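Creatinine amidohydrolase (Nostoc punctiforme PCC 73102, PDB 3NO4) probably hydrolyses carbon-nitrogen bonds in non-peptide amides, as a metal-dependent enzyme of the creatininase superfamily. Local coordinates at residues A[88-93]-A[127-132]; A[222-227]-A[231-236]. All blocks are in the same frame, centred on the assembly; numbering follows the deposited sequence.

Contact 1: residues A[88-93]-A[127-132]; sequences LHHTAF and NGHGGN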
# COMPACT_ATOMS: atom_id res chain seq x y z
N LEU A 88 -8.62 -16.73 -4.16
CA LEU A 88 -8.81 -15.94 -5.39
C LEU A 88 -9.25 -16.82 -6.57
O LEU A 88 -10.11 -16.42 -7.38
CB LEU A 88 -7.57 -15.10 -5.73
CG LEU A 88 -7.34 -13.80 -4.91
CD1 LEU A 88 -6.01 -13.09 -5.28
CD2 LEU A 88 -8.46 -12.79 -5.02
N HIS A 89 -8.67 -18.03 -6.63
CA HIS A 89 -8.96 -19.00 -7.67
C HIS A 89 -10.38 -19.60 -7.66
O HIS A 89 -10.76 -20.25 -8.65
CB HIS A 89 -7.86 -20.10 -7.75
CG HIS A 89 -7.57 -20.79 -6.46
ND1 HIS A 89 -6.75 -20.24 -5.49
CD2 HIS A 89 -7.99 -21.98 -5.98
CE1 HIS A 89 -6.73 -21.05 -4.45
NE2 HIS A 89 -7.45 -22.12 -4.73
N HIS A 90 -11.15 -19.40 -6.59
CA HIS A 90 -12.54 -19.87 -6.48
C HIS A 90 -13.60 -18.79 -6.75
O HIS A 90 -14.81 -19.05 -6.60
CB HIS A 90 -12.79 -20.44 -5.08
CG HIS A 90 -11.95 -21.63 -4.76
ND1 HIS A 90 -12.13 -22.85 -5.39
CD2 HIS A 90 -10.90 -21.79 -3.92
CE1 HIS A 90 -11.26 -23.71 -4.91
NE2 HIS A 90 -10.49 -23.09 -4.03
N THR A 91 -13.18 -17.60 -7.19
CA THR A 91 -14.10 -16.46 -7.33
C THR A 91 -15.05 -16.52 -8.57
O THR A 91 -15.97 -15.72 -8.65
CB THR A 91 -13.36 -15.10 -7.29
OG1 THR A 91 -12.48 -14.99 -8.40
CG2 THR A 91 -12.54 -14.99 -6.01
N ALA A 92 -14.88 -17.48 -9.48
CA ALA A 92 -15.81 -17.66 -10.58
C ALA A 92 -17.06 -18.44 -10.17
O ALA A 92 -17.97 -18.60 -10.99
CB ALA A 92 -15.13 -18.31 -11.79
N PHE A 93 -17.10 -18.91 -8.91
CA PHE A 93 -18.29 -19.50 -8.30
C PHE A 93 -18.93 -18.52 -7.30
O PHE A 93 -18.23 -18.00 -6.44
CB PHE A 93 -17.92 -20.81 -7.60
CG PHE A 93 -17.39 -21.86 -8.53
CD1 PHE A 93 -16.05 -21.91 -8.85
CD2 PHE A 93 -18.22 -22.82 -9.05
CE1 PHE A 93 -15.55 -22.91 -9.70
CE2 PHE A 93 -17.74 -23.81 -9.92
CZ PHE A 93 -16.40 -23.85 -10.24
N ASN A 127 -5.05 -24.23 10.26
CA ASN A 127 -5.53 -23.81 8.96
C ASN A 127 -6.36 -24.91 8.27
O ASN A 127 -6.04 -26.09 8.34
CB ASN A 127 -4.34 -23.39 8.11
CG ASN A 127 -4.72 -23.05 6.68
OD1 ASN A 127 -5.67 -22.30 6.44
ND2 ASN A 127 -3.95 -23.57 5.74
N GLY A 128 -7.42 -24.49 7.58
CA GLY A 128 -8.31 -25.36 6.85
C GLY A 128 -8.25 -25.24 5.33
O GLY A 128 -8.94 -25.98 4.67
N HIS A 129 -7.48 -24.27 4.79
CA HIS A 129 -7.48 -23.94 3.36
C HIS A 129 -6.02 -23.88 2.85
O HIS A 129 -5.28 -22.98 3.24
CB HIS A 129 -8.20 -22.59 3.13
CG HIS A 129 -8.16 -22.12 1.71
ND1 HIS A 129 -8.49 -22.94 0.65
CD2 HIS A 129 -7.79 -20.94 1.17
CE1 HIS A 129 -8.30 -22.29 -0.48
NE2 HIS A 129 -7.90 -21.06 -0.20
N GLY A 130 -5.64 -24.84 2.03
CA GLY A 130 -4.33 -24.91 1.35
C GLY A 130 -3.88 -23.61 0.71
O GLY A 130 -2.71 -23.26 0.82
N GLY A 131 -4.82 -22.87 0.12
CA GLY A 131 -4.53 -21.60 -0.53
C GLY A 131 -4.02 -20.51 0.40
O GLY A 131 -3.41 -19.57 -0.07
N ASN A 132 -4.30 -20.64 1.71
CA ASN A 132 -3.76 -19.72 2.70
C ASN A 132 -2.30 -19.97 3.03
O ASN A 132 -1.69 -19.10 3.60
CB ASN A 132 -4.49 -19.78 4.05
CG ASN A 132 -5.93 -19.35 3.99
OD1 ASN A 132 -6.32 -18.49 3.22
ND2 ASN A 132 -6.72 -19.93 4.88
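His129 points its imidazole at His89 and His90, and three rings converge without a hydrogen bond between them. CG of His129 lies anti to the backbone N (chi1 176°), and CB already heads toward the 88-93 loop. The backbone N of Gly131 sits over the ring centre on one face, 3.5 Å above the plane. CD2 has Asn132 OD1 at 3.5 Å, in the ring plane at the edge. NE2 is hydrogen-bonded to the carbonyl O of Met86, which limits ring rotation. At the tip, His129 CE1 comes to 4.2 Å from His90 NE2 and 4.3 Å from His89 NE2.

Those two NE2 atoms both bond O2 of an unidentified ligand, while His90 ND1 pairs with Gln49. His89 CD2 lies 3.3 Å above the His90 ring, toward its rim.

Behind His129, Asn127 ties the loop together. Its OD1 takes His129 N at 3.1 Å, closing an Asx turn, and Asn132 ND2 from the opposite face. Its ND2 gives a 2.9 Å bond to His129 O.

This loop follows strand 122-127 of the parallel sheet. The nearest atom of the His129 side chain is about 5 Å from the nickel ion, which is held by His50, Asp59 and Glu191. That nearness and the ligand bonds of His89 and His90 are consistent with a histidine cluster lining the pocket beside the metal site.

Contact 2: residues A[222-227]-A[231-236]; sequences ADFRVR and GRMGSN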
# COMPACT_ATOMS: atom_id res chain seq x y z
N ALA A 222 -11.00 -17.86 -13.61
CA ALA A 222 -11.67 -18.18 -14.87
C ALA A 222 -11.20 -19.53 -15.40
O ALA A 222 -12.03 -20.40 -15.69
CB ALA A 222 -11.49 -17.05 -15.94
N ASP A 223 -9.87 -19.71 -15.43
CA ASP A 223 -9.23 -20.99 -15.79
C ASP A 223 -9.71 -22.13 -14.85
O ASP A 223 -10.00 -23.26 -15.31
CB ASP A 223 -7.68 -20.86 -15.79
CG ASP A 223 -6.95 -22.20 -16.02
OD1 ASP A 223 -6.69 -22.54 -17.19
OD2 ASP A 223 -6.67 -22.92 -15.03
N PHE A 224 -9.78 -21.83 -13.55
CA PHE A 224 -10.17 -22.82 -12.55
C PHE A 224 -11.54 -23.44 -12.86
O PHE A 224 -11.68 -24.65 -12.86
CB PHE A 224 -10.16 -22.25 -11.16
CG PHE A 224 -10.37 -23.29 -10.09
CD1 PHE A 224 -11.65 -23.61 -9.65
CD2 PHE A 224 -9.28 -23.96 -9.52
CE1 PHE A 224 -11.87 -24.61 -8.67
CE2 PHE A 224 -9.48 -24.97 -8.53
CZ PHE A 224 -10.78 -25.29 -8.11
N ARG A 225 -12.52 -22.59 -13.16
CA ARG A 225 -13.88 -23.07 -13.40
C ARG A 225 -14.00 -23.86 -14.69
O ARG A 225 -14.77 -24.81 -14.74
CB ARG A 225 -14.90 -21.93 -13.34
CG ARG A 225 -16.33 -22.38 -13.56
CD ARG A 225 -17.33 -21.55 -12.83
NE ARG A 225 -18.67 -22.00 -13.17
CZ ARG A 225 -19.81 -21.49 -12.70
NH1 ARG A 225 -19.83 -20.49 -11.81
NH2 ARG A 225 -20.97 -22.04 -13.10
N VAL A 226 -13.24 -23.48 -15.72
CA VAL A 226 -13.10 -24.29 -16.95
C VAL A 226 -12.52 -25.67 -16.65
O VAL A 226 -13.07 -26.68 -17.09
CB VAL A 226 -12.27 -23.54 -18.07
CG1 VAL A 226 -11.99 -24.48 -19.30
CG2 VAL A 226 -13.00 -22.26 -18.51
N ARG A 227 -11.43 -25.72 -15.88
CA ARG A 227 -10.79 -26.99 -15.51
C ARG A 227 -11.63 -27.88 -14.63
O ARG A 227 -11.59 -29.09 -14.78
CB ARG A 227 -9.47 -26.78 -14.78
CG ARG A 227 -8.37 -26.36 -15.69
CD ARG A 227 -7.04 -26.24 -14.94
NE ARG A 227 -6.17 -25.46 -15.80
CZ ARG A 227 -5.49 -25.92 -16.85
NH1 ARG A 227 -5.46 -27.22 -17.18
NH2 ARG A 227 -4.79 -25.06 -17.56
N GLY A 231 -16.56 -27.51 -9.51
CA GLY A 231 -15.74 -26.97 -8.44
C GLY A 231 -14.90 -27.97 -7.68
O GLY A 231 -14.03 -27.58 -6.94
N ARG A 232 -15.18 -29.26 -7.87
CA ARG A 232 -14.39 -30.33 -7.28
C ARG A 232 -13.08 -30.52 -8.03
O ARG A 232 -13.04 -30.41 -9.24
CB ARG A 232 -15.13 -31.67 -7.36
CG ARG A 232 -16.42 -31.79 -6.56
CD ARG A 232 -16.95 -33.22 -6.69
NE ARG A 232 -17.62 -33.45 -7.98
CZ ARG A 232 -17.88 -34.63 -8.54
NH1 ARG A 232 -17.48 -35.77 -7.99
NH2 ARG A 232 -18.56 -34.67 -9.69
N MSE A 233 -12.02 -30.87 -7.30
CA MSE A 233 -10.78 -31.38 -7.88
C MSE A 233 -10.56 -32.83 -7.43
O MSE A 233 -10.16 -33.09 -6.30
CB MSE A 233 -9.60 -30.52 -7.45
CG MSE A 233 -9.67 -29.04 -7.88
SE MSE A 233 -8.24 -28.04 -7.01
CE MSE A 233 -6.80 -28.75 -8.13
N GLY A 234 -10.88 -33.77 -8.31
CA GLY A 234 -10.51 -35.17 -8.17
C GLY A 234 -11.28 -36.00 -7.17
O GLY A 234 -10.95 -37.19 -6.95
N SER A 235 -12.34 -35.41 -6.60
CA SER A 235 -12.88 -35.86 -5.35
C SER A 235 -14.27 -36.45 -5.53
O SER A 235 -15.01 -36.02 -6.44
CB SER A 235 -12.91 -34.70 -4.34
OG SER A 235 -13.78 -33.68 -4.73
N ASN A 236 -14.58 -37.43 -4.69
CA ASN A 236 -15.92 -37.95 -4.54
C ASN A 236 -16.40 -37.68 -3.13
O ASN A 236 -16.42 -38.59 -2.27
CB ASN A 236 -16.00 -39.44 -4.90
CG ASN A 236 -17.43 -39.95 -4.95
OD1 ASN A 236 -18.38 -39.20 -4.67
ND2 ASN A 236 -17.60 -41.22 -5.27
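Phe224 meets the selenomethionine side chain of Met233 with the far edge of its ring. This is a Met-aromatic contact of the edge type. SE stands 4.9 Å from the ring centroid and 79° off the ring normal, so it lies near the ring plane and over neither face. The closest pair is Phe224 CE2 with Met233 SE, at 3.6 Å. Phe224 CZ also touches Met233 CG, at 3.9 Å. The two side chains cross at about a right angle.

With chi1 at -172°, Phe224 CG sits beside its carbonyl carbon, and the ring is carried out from helix 221-227 to the returning loop. Met233 comes to meet it with CG and SE. On the other side of the ring tip, Phe224 CE1 approaches Gly231 O at 4.1 Å, also at the edge. That oxygen is hydrogen-bonded by Gln49 NE2. Gly231 has a positive phi that suits glycine.

Losing the ring to an alanine here is likely to strip Met233 SE and Gly231 O of their shared neighbour and open a gap between helix and loop.

The nearest atom of the Met233 side chain is about 5 Å from the unidentified ligand, so this contact probably borders its pocket.

Within the helix Arg227 NE makes a salt bridge to Asp223 OD2 one turn back, while Arg227 NH1 bridges to Asp267 of a neighbouring subunit. Arg232 makes a salt bridge to Asp230 through NE. It also closes its own loop: Arg232 NH1 donates to Ser235 O at 2.9 Å, in the plane of that carbonyl.

How the contacts relate
The two contacts follow one another along the chain, contact 1 closing before contact 2 opens, and their centres are 12 Å apart. Contact 1 joins the loop before helix 101-118 to the loop after strand 122-127. Contact 2 folds the loop after helix 221-227 back on that helix. They meet directly: His90 CE1 packs on Phe224 CZ at 3.6 Å, and Arg225 NH1 probably bonds Ala92 O. Gln49 bridges them too, bonding both His90 and Gly231. The unidentified ligand lies near both, with Met233 more distant from nickel than His129. Together they probably line adjoining parts of the pocket beside the metal.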